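Local coordinates for protein malic enzyme (Entamoeba histolytica, PDB 3NV9) that probably catalyses the oxidative decarboxylation of malate to pyruvate with NADP as the likely cofactor, at residues N91-V96 / G128-V133; A164-D169 / W191-Q196. All blocks are in the same frame, centred on the assembly; numbering follows the deposited sequence.

Contact 1: residues N91-V96 / G128-V133; sequences NFVGVV and GGIDAV
F92 and D131, V93 and A132, and G94 and V133 pair in parallel across the two strands of a beta-alpha-beta unit, whose connecting helix is 114-128. The ladder opens with D131 N to N91 O (3.0 Å) and V93 N to D131 O (2.8 Å), so residue D131 both donates and accepts a hydrogen bond. V133 N then reaches V93 O at 3.2 Å, and V133 O accepts from V95 N at 3.1 Å. On the face of F92, D131 and V133, the phenyl ring lies alongside the partner strand. Its edge at CD1 meets D131 O near the ring plane, 3.4 Å away, while CZ touches V133 CG2 at 3.7 Å. With CG anti to the backbone N (chi1 -159°), the ring swings toward that neighbour. The D131 carboxylate on this face has its own partners, K125 NZ and I49 N of the second subunit, and that I49 of the second subunit also packs on F92 and V133. The face of V93 and A132 is turned to helix 114-128: V93 CG2 presses tightly on I130 CG2 at 3.4 Å, and M124 touches V93, I130 and A132. Strand, helix and parallel neighbouring strand, with the helix packed over one face, make a classic beta-alpha-beta crossover.

Contact 2: residues A164-D169 / W191-Q196; sequences AINLED and WHDDQQ
L167 O takes two N-H groups from the other segment: D193 N at 3.0 Å and, more weakly, H192 ND1 at 3.4 Å. CG anti to the backbone N (chi1 173°) carries the imidazole alongside residues 167-169, where its ND1 edge meets L167 O. One step back, L167 N donates to W191 O at 3.0 Å, in the carbonyl plane, and the leucine side chain lies against the same oxygen, with CB 3.3 Å from W191 O. The indole of W191 runs side by side with the N166 amide, their planes 49° apart. Beyond L167, a side chain takes over from the backbone: D169 N points almost straight at D194 OD2, 2.9 Å away, meeting it on the syn side but 30° out of the carboxylate plane. The carboxylates of E168, D169, D193 and D194 lie close together beyond the C-terminal strand ends. A water bridges E168 OE2 and D194 OD1, and a glycerol, probably from the crystallisation liquor, hydrogen-bonds to D169 OD1. E168, D169 and D194 match the acidic residues that hold the divalent metal in related malic enzymes and probably form that site here; no metal occupies it. Helix 363-372 packs on W191 and N166 through L367, helix 174-185 meets L167 and H192, and M117 of helix 114-128 touches E168 and D169, while strand 92-97 pairs with strand 164-167 along its other edge.

In the fold
Contacts 1 and 2 are two buried joints of one four-stranded parallel sheet, ordered 131-136, 92-97, 164-167, 190-192, and their centres lie 12 Å apart. The inner strands 92-97 and 164-167 connect them: G94 O and V96 O probably accept hydrogen bonds from N166 N and E168 N, while V93 and V95 pack on N166 and E168. Contact 1 is largely backbone pairing and apolar packing, and one side of it reaches the second subunit. Contact 2 touches no other protein chain and grows polar toward the C-terminal strand ends, where carboxylates and a water meet in place of the apolar side chains of contact 1 and the chain passes directly into helix 193-213.

Contact 1: residues N91-V96 / G128-V133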
loop_
_atom_site.group_PDB
_atom_site.type_symbol
_atom_site.label_atom_id
_atom_site.label_comp_id
_atom_site.label_asym_id
_atom_site.label_seq_id
_atom_site.Cartn_x
_atom_site.Cartn_y
_atom_site.Cartn_z
ATOM N N ASN A 91 -5.562 6.670 8.494
ATOM C CA ASN A 91 -5.116 7.685 7.515
ATOM C C ASN A 91 -4.751 7.059 6.139
ATOM O O ASN A 91 -4.018 7.666 5.363
ATOM C CB ASN A 91 -3.968 8.519 8.152
ATOM C CG ASN A 91 -3.624 9.828 7.380
ATOM O OD1 ASN A 91 -2.445 10.082 7.105
ATOM N ND2 ASN A 91 -4.621 10.630 7.041
ATOM N N PHE A 92 -5.311 5.870 5.818
ATOM C CA PHE A 92 -4.822 5.031 4.668
ATOM C C PHE A 92 -5.865 5.017 3.566
ATOM O O PHE A 92 -7.030 4.590 3.792
ATOM C CB PHE A 92 -4.506 3.573 5.129
ATOM C CG PHE A 92 -3.551 2.783 4.225
ATOM C CD1 PHE A 92 -2.571 3.430 3.427
ATOM C CD2 PHE A 92 -3.563 1.381 4.255
ATOM C CE1 PHE A 92 -1.651 2.680 2.632
ATOM C CE2 PHE A 92 -2.663 0.609 3.470
ATOM C CZ PHE A 92 -1.709 1.261 2.642
ATOM N N VAL A 93 -5.460 5.476 2.379
ATOM C CA VAL A 93 -6.339 5.573 1.240
ATOM C C VAL A 93 -5.875 4.632 0.142
ATOM O O VAL A 93 -4.669 4.580 -0.122
ATOM C CB VAL A 93 -6.462 7.004 0.733
ATOM C CG1 VAL A 93 -7.202 7.039 -0.605
ATOM C CG2 VAL A 93 -7.234 7.879 1.822
ATOM N N GLY A 94 -6.805 3.841 -0.436
ATOM C CA GLY A 94 -6.481 2.994 -1.597
ATOM C C GLY A 94 -6.896 3.649 -2.901
ATOM O O GLY A 94 -8.021 4.070 -3.027
ATOM N N VAL A 95 -5.975 3.795 -3.835
ATOM C CA VAL A 95 -6.278 4.441 -5.104
ATOM C C VAL A 95 -6.550 3.256 -6.011
ATOM O O VAL A 95 -5.607 2.628 -6.496
ATOM C CB VAL A 95 -5.047 5.293 -5.634
ATOM C CG1 VAL A 95 -5.357 6.125 -6.889
ATOM C CG2 VAL A 95 -4.578 6.299 -4.540
ATOM N N VAL A 96 -7.822 2.928 -6.175
ATOM C CA VAL A 96 -8.284 1.707 -6.829
ATOM C C VAL A 96 -8.672 2.041 -8.262
ATOM O O VAL A 96 -9.442 2.963 -8.516
ATOM C CB VAL A 96 -9.476 1.031 -6.031
ATOM C CG1 VAL A 96 -10.038 -0.229 -6.765
ATOM C CG2 VAL A 96 -8.999 0.641 -4.661
ATOM N N GLY A 128 -2.053 16.528 0.847
ATOM C CA GLY A 128 -3.062 16.249 1.826
ATOM C C GLY A 128 -2.679 15.620 3.166
ATOM O O GLY A 128 -3.550 15.462 4.035
ATOM N N GLY A 129 -1.434 15.189 3.341
ATOM C CA GLY A 129 -1.124 14.558 4.600
ATOM C C GLY A 129 -1.737 13.173 4.684
ATOM O O GLY A 129 -1.812 12.619 5.773
ATOM N N ILE A 130 -2.116 12.603 3.538
ATOM C CA ILE A 130 -2.741 11.307 3.495
ATOM C C ILE A 130 -1.784 10.177 3.123
ATOM O O ILE A 130 -0.952 10.358 2.221
ATOM C CB ILE A 130 -3.915 11.385 2.529
ATOM C CG1 ILE A 130 -4.883 12.481 3.031
ATOM C CG2 ILE A 130 -4.667 10.091 2.465
ATOM C CD1 ILE A 130 -5.758 13.013 1.963
ATOM N N ASP A 131 -1.829 9.025 3.825
ATOM C CA ASP A 131 -1.011 7.851 3.335
ATOM C C ASP A 131 -1.807 7.063 2.290
ATOM O O ASP A 131 -2.920 6.702 2.536
ATOM C CB ASP A 131 -0.561 6.975 4.490
ATOM C CG ASP A 131 0.377 7.731 5.430
ATOM O OD1 ASP A 131 1.452 8.170 4.977
ATOM O OD2 ASP A 131 0.034 7.905 6.614
ATOM N N ALA A 132 -1.279 6.846 1.100
ATOM C CA ALA A 132 -2.097 6.261 0.034
ATOM C C ALA A 132 -1.198 5.411 -0.862
ATOM O O ALA A 132 -0.006 5.695 -0.989
ATOM C CB ALA A 132 -2.757 7.307 -0.723
ATOM N N VAL A 133 -1.740 4.319 -1.405
ATOM C CA VAL A 133 -0.985 3.537 -2.322
ATOM C C VAL A 133 -1.802 3.194 -3.585
ATOM O O VAL A 133 -3.005 3.068 -3.541
ATOM C CB VAL A 133 -0.375 2.268 -1.692
ATOM C CG1 VAL A 133 0.782 2.632 -0.766
ATOM C CG2 VAL A 133 -1.405 1.398 -1.058
#

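Contact 2: residues A164-D169 / W191-Q196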
loop_
_atom_site.group_PDB
_atom_site.type_symbol
_atom_site.label_atom_id
_atom_site.label_comp_id
_atom_site.label_asym_id
_atom_site.label_seq_id
_atom_site.Cartn_x
_atom_site.Cartn_y
_atom_site.Cartn_z
ATOM N N ALA A 164 -10.303 5.000 3.617
ATOM C CA ALA A 164 -11.207 5.336 2.526
ATOM C C ALA A 164 -10.788 4.688 1.219
ATOM O O ALA A 164 -9.651 4.221 1.097
ATOM C CB ALA A 164 -11.281 6.835 2.334
ATOM N N ILE A 165 -11.687 4.701 0.229
ATOM C CA ILE A 165 -11.322 4.237 -1.070
ATOM C C ILE A 165 -11.474 5.330 -2.096
ATOM O O ILE A 165 -12.510 5.988 -2.164
ATOM C CB ILE A 165 -12.196 3.031 -1.592
ATOM C CG1 ILE A 165 -12.078 1.816 -0.688
ATOM C CG2 ILE A 165 -11.876 2.766 -3.087
ATOM C CD1 ILE A 165 -10.712 1.303 -0.549
ATOM N N ASN A 166 -10.439 5.483 -2.918
ATOM C CA ASN A 166 -10.431 6.517 -3.923
ATOM C C ASN A 166 -10.406 5.860 -5.292
ATOM O O ASN A 166 -9.334 5.572 -5.850
ATOM C CB ASN A 166 -9.228 7.449 -3.639
ATOM C CG ASN A 166 -8.975 8.453 -4.745
ATOM O OD1 ASN A 166 -8.118 8.203 -5.610
ATOM N ND2 ASN A 166 -9.689 9.593 -4.728
ATOM N N LEU A 167 -11.593 5.598 -5.828
ATOM C CA LEU A 167 -11.725 5.018 -7.184
ATOM C C LEU A 167 -11.193 6.003 -8.214
ATOM O O LEU A 167 -11.461 7.195 -8.133
ATOM C CB LEU A 167 -13.198 4.668 -7.514
ATOM C CG LEU A 167 -13.979 3.773 -6.512
ATOM C CD1 LEU A 167 -15.483 3.890 -6.696
ATOM C CD2 LEU A 167 -13.533 2.288 -6.635
ATOM N N GLU A 168 -10.445 5.504 -9.185
ATOM C CA GLU A 168 -9.983 6.324 -10.292
ATOM C C GLU A 168 -10.128 5.574 -11.639
ATOM O O GLU A 168 -9.896 4.355 -11.685
ATOM C CB GLU A 168 -8.477 6.612 -10.101
ATOM C CG GLU A 168 -8.075 7.443 -8.873
ATOM C CD GLU A 168 -8.311 8.927 -9.071
ATOM O OE1 GLU A 168 -8.025 9.663 -8.108
ATOM O OE2 GLU A 168 -8.768 9.360 -10.184
ATOM N N ASP A 169 -10.407 6.331 -12.711
ATOM C CA ASP A 169 -10.069 5.927 -14.083
ATOM C C ASP A 169 -10.697 4.548 -14.440
ATOM O O ASP A 169 -10.034 3.619 -14.932
ATOM C CB ASP A 169 -8.543 5.937 -14.262
ATOM C CG ASP A 169 -7.935 7.347 -14.230
ATOM O OD1 ASP A 169 -8.647 8.316 -13.925
ATOM O OD2 ASP A 169 -6.714 7.504 -14.504
ATOM N N TRP A 191 -15.625 6.827 -2.998
ATOM C CA TRP A 191 -16.014 7.866 -3.933
ATOM C C TRP A 191 -15.196 7.634 -5.192
ATOM O O TRP A 191 -14.296 6.815 -5.192
ATOM C CB TRP A 191 -15.817 9.261 -3.307
ATOM C CG TRP A 191 -14.467 9.854 -3.470
ATOM C CD1 TRP A 191 -13.272 9.219 -3.307
ATOM C CD2 TRP A 191 -14.154 11.231 -3.808
ATOM N NE1 TRP A 191 -12.232 10.113 -3.530
ATOM C CE2 TRP A 191 -12.753 11.341 -3.859
ATOM C CE3 TRP A 191 -14.928 12.373 -4.088
ATOM C CZ2 TRP A 191 -12.108 12.553 -4.168
ATOM C CZ3 TRP A 191 -14.284 13.584 -4.383
ATOM C CH2 TRP A 191 -12.899 13.655 -4.424
ATOM N N HIS A 192 -15.517 8.345 -6.256
ATOM C CA HIS A 192 -14.857 8.172 -7.527
ATOM C C HIS A 192 -14.305 9.583 -7.903
ATOM O O HIS A 192 -15.051 10.522 -8.145
ATOM C CB HIS A 192 -15.849 7.508 -8.526
ATOM C CG HIS A 192 -15.358 7.403 -9.948
ATOM N ND1 HIS A 192 -14.028 7.430 -10.301
ATOM C CD2 HIS A 192 -16.031 7.214 -11.101
ATOM C CE1 HIS A 192 -13.904 7.319 -11.616
ATOM N NE2 HIS A 192 -15.110 7.183 -12.125
ATOM N N ASP A 193 -12.976 9.729 -7.838
ATOM C CA ASP A 193 -12.308 11.015 -7.972
ATOM C C ASP A 193 -12.748 11.681 -9.271
ATOM O O ASP A 193 -13.074 12.856 -9.270
ATOM C CB ASP A 193 -10.788 10.782 -7.964
ATOM C CG ASP A 193 -9.953 12.063 -7.786
ATOM O OD1 ASP A 193 -10.516 13.128 -7.440
ATOM O OD2 ASP A 193 -8.719 11.988 -8.043
ATOM N N ASP A 194 -12.782 10.932 -10.375
ATOM C CA ASP A 194 -13.268 11.504 -11.656
ATOM C C ASP A 194 -14.715 12.015 -11.638
ATOM O O ASP A 194 -15.084 12.791 -12.506
ATOM C CB ASP A 194 -13.153 10.483 -12.765
ATOM C CG ASP A 194 -11.782 10.012 -12.917
ATOM O OD1 ASP A 194 -10.995 10.697 -13.613
ATOM O OD2 ASP A 194 -11.486 8.960 -12.324
ATOM N N GLN A 195 -15.513 11.570 -10.672
ATOM C CA GLN A 195 -16.882 12.067 -10.544
ATOM C C GLN A 195 -16.876 13.318 -9.657
ATOM O O GLN A 195 -16.648 14.383 -10.178
ATOM C CB GLN A 195 -17.847 10.980 -10.062
ATOM C CG GLN A 195 -18.310 10.009 -11.185
ATOM C CD GLN A 195 -19.110 8.855 -10.630
ATOM O OE1 GLN A 195 -20.190 9.026 -10.079
ATOM N NE2 GLN A 195 -18.541 7.680 -10.691
ATOM N N GLN A 196 -17.064 13.205 -8.342
ATOM C CA GLN A 196 -17.157 14.431 -7.517
ATOM C C GLN A 196 -15.810 15.265 -7.419
ATOM O O GLN A 196 -15.810 16.487 -7.345
ATOM C CB GLN A 196 -17.650 14.077 -6.111
ATOM C CG GLN A 196 -19.003 13.388 -6.019
ATOM C CD GLN A 196 -19.176 12.708 -4.667
ATOM O OE1 GLN A 196 -18.315 11.918 -4.258
ATOM N NE2 GLN A 196 -20.280 13.035 -3.948
HETATM O O HOH W 1 -8.775 11.198 -11.981
#